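Glutathione s-transferase S2 (Nilaparvata lugens, PDB 5H5L) acts as a glutathione-requiring prostaglandin D synthase of the sigma class and probably conjugates glutathione to electrophilic substrates. Local coordinates at residues P2-T7 and L54-K59. Residues are numbered along the deposited sequence; the frame is centred on the assembly and turned at random.
Sequences PTYKLT and LEVDGK
Lys5 and Glu55 form the antiparallel hydrogen-bonded pair that fixes the register: Lys5 N donates to Glu55 O at 3.0 Å, and Glu55 N returns a bond to Lys5 O at 2.7 Å. Asp57 N to Thr3 O (2.8 Å) continues the pairing into the type I' turn from Val56 to Lys59. There, with CG beside its own N (chi1 -71°), OD1 of Asp57 takes the N-H of Thr3 at 2.9 Å, on the anti side and 33° out of the carboxylate plane, where regular pairing would use the carbonyl of Asp57. A water joins Thr3 OG1 (2.7 Å) to Gly58 N (3.1 Å).

Apolar contacts occupy the face bearing Tyr4, Leu6, Leu54 and Val56. Leu54 CD2 and Val56 CG2 each lie 3.9 Å from Tyr4 CD1, both oblique to the ring, while Leu54 CD1 reaches Leu6 CB. Leu22 of helix 15-25 packs on Tyr4 and Leu54.

On the other face, Lys5 NZ and Glu55 OE1 lie 5.0 Å apart, too far for a salt bridge, though their opposite charges may attract weakly. The strand order 30-34, 4-9, 53-56, 59-62 makes this the central pairing of the thioredoxin-like domain; its chemistry implies two unlike faces, one apolar and helix-covered, the other polar and more open.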
loop_
_atom_site.group_PDB
_atom_site.type_symbol
_atom_site.label_atom_id
_atom_site.label_comp_id
_atom_site.label_asym_id
_atom_site.label_seq_id
_atom_site.Cartn_x
_atom_site.Cartn_y
_atom_site.Cartn_z
ATOM N N PRO B 2 -10.996 -5.598 -23.108
ATOM C CA PRO B 2 -11.821 -5.544 -21.894
ATOM C C PRO B 2 -12.644 -4.264 -21.786
ATOM O O PRO B 2 -12.350 -3.306 -22.500
ATOM C CB PRO B 2 -10.789 -5.630 -20.768
ATOM C CG PRO B 2 -9.649 -6.352 -21.368
ATOM C CD PRO B 2 -9.601 -5.953 -22.805
ATOM N N THR B 3 -13.659 -4.272 -20.923
ATOM C CA THR B 3 -14.411 -3.081 -20.579
ATOM C C THR B 3 -13.933 -2.523 -19.253
ATOM O O THR B 3 -13.670 -3.272 -18.308
ATOM C CB THR B 3 -15.918 -3.348 -20.472
ATOM O OG1 THR B 3 -16.172 -4.269 -19.396
ATOM C CG2 THR B 3 -16.464 -3.893 -21.773
ATOM N N TYR B 4 -13.860 -1.200 -19.192
ATOM C CA TYR B 4 -13.372 -0.474 -18.038
ATOM C C TYR B 4 -14.347 0.620 -17.701
ATOM O O TYR B 4 -14.683 1.446 -18.558
ATOM C CB TYR B 4 -12.022 0.156 -18.318
ATOM C CG TYR B 4 -10.910 -0.827 -18.534
ATOM C CD1 TYR B 4 -10.360 -1.539 -17.468
ATOM C CD2 TYR B 4 -10.361 -0.995 -19.775
ATOM C CE1 TYR B 4 -9.321 -2.426 -17.676
ATOM C CE2 TYR B 4 -9.321 -1.883 -19.989
ATOM C CZ TYR B 4 -8.800 -2.591 -18.924
ATOM O OH TYR B 4 -7.763 -3.474 -19.129
ATOM N N LYS B 5 -14.744 0.663 -16.445
ATOM C CA LYS B 5 -15.587 1.729 -15.923
ATOM C C LYS B 5 -14.995 2.162 -14.599
ATOM O O LYS B 5 -14.945 1.358 -13.673
ATOM C CB LYS B 5 -17.022 1.233 -15.762
ATOM C CG LYS B 5 -17.949 2.147 -14.996
ATOM C CD LYS B 5 -19.361 1.551 -14.938
ATOM C CE LYS B 5 -20.271 2.366 -14.043
ATOM N NZ LYS B 5 -21.699 1.885 -14.116
ATOM N N LEU B 6 -14.527 3.408 -14.516
ATOM C CA LEU B 6 -13.972 3.981 -13.295
ATOM C C LEU B 6 -14.997 4.847 -12.589
ATOM O O LEU B 6 -15.584 5.736 -13.207
ATOM C CB LEU B 6 -12.721 4.813 -13.621
ATOM C CG LEU B 6 -12.100 5.633 -12.493
ATOM C CD1 LEU B 6 -11.465 4.691 -11.445
ATOM C CD2 LEU B 6 -11.021 6.629 -13.043
ATOM N N THR B 7 -15.202 4.602 -11.292
ATOM C CA THR B 7 -16.007 5.455 -10.444
ATOM C C THR B 7 -15.103 6.135 -9.446
ATOM O O THR B 7 -14.427 5.464 -8.663
ATOM C CB THR B 7 -17.090 4.658 -9.706
ATOM O OG1 THR B 7 -17.921 3.997 -10.656
ATOM C CG2 THR B 7 -17.927 5.556 -8.818
ATOM N N LEU B 54 -12.597 0.436 -10.058
ATOM C CA LEU B 54 -12.508 0.177 -11.482
ATOM C C LEU B 54 -13.241 -1.128 -11.758
ATOM O O LEU B 54 -12.880 -2.178 -11.205
ATOM C CB LEU B 54 -11.073 0.072 -11.963
ATOM C CG LEU B 54 -10.916 -0.167 -13.476
ATOM C CD1 LEU B 54 -11.281 1.090 -14.243
ATOM C CD2 LEU B 54 -9.517 -0.581 -13.786
ATOM N N GLU B 55 -14.258 -1.061 -12.610
ATOM C CA GLU B 55 -14.940 -2.257 -13.081
ATOM C C GLU B 55 -14.257 -2.755 -14.343
ATOM O O GLU B 55 -14.226 -2.060 -15.362
ATOM C CB GLU B 55 -16.422 -1.953 -13.292
ATOM C CG GLU B 55 -17.318 -3.179 -13.494
ATOM C CD GLU B 55 -18.754 -2.775 -13.877
ATOM O OE1 GLU B 55 -19.535 -2.431 -12.979
ATOM O OE2 GLU B 55 -19.047 -2.708 -15.084
ATOM N N VAL B 56 -13.707 -3.964 -14.271
ATOM C CA VAL B 56 -13.026 -4.621 -15.373
ATOM C C VAL B 56 -13.886 -5.790 -15.850
ATOM O O VAL B 56 -14.143 -6.727 -15.082
ATOM C CB VAL B 56 -11.644 -5.117 -14.950
ATOM C CG1 VAL B 56 -10.954 -5.764 -16.092
ATOM C CG2 VAL B 56 -10.812 -3.938 -14.375
ATOM N N ASP B 57 -14.323 -5.752 -17.120
ATOM C CA ASP B 57 -15.200 -6.811 -17.655
ATOM C C ASP B 57 -16.306 -7.154 -16.673
ATOM O O ASP B 57 -16.607 -8.329 -16.454
ATOM C CB ASP B 57 -14.407 -8.071 -17.967
ATOM C CG ASP B 57 -13.529 -7.913 -19.147
ATOM O OD1 ASP B 57 -13.858 -7.061 -20.019
ATOM O OD2 ASP B 57 -12.521 -8.647 -19.214
ATOM N N GLY B 58 -16.840 -6.154 -16.009
ATOM C CA GLY B 58 -17.952 -6.340 -15.123
ATOM C C GLY B 58 -17.644 -6.674 -13.679
ATOM O O GLY B 58 -18.590 -6.823 -12.896
ATOM N N LYS B 59 -16.378 -6.794 -13.297
ATOM C CA LYS B 59 -15.983 -7.069 -11.914
ATOM C C LYS B 59 -15.389 -5.820 -11.293
ATOM O O LYS B 59 -14.466 -5.227 -11.847
ATOM C CB LYS B 59 -14.975 -8.209 -11.866
ATOM C CG LYS B 59 -15.392 -9.405 -12.763
ATOM C CD LYS B 59 -14.482 -10.610 -12.613
ATOM C CE LYS B 59 -14.188 -11.288 -13.970
ATOM N NZ LYS B 59 -13.123 -10.601 -14.801
HETATM O O HOH W 1 -16.423 -3.208 -16.942
#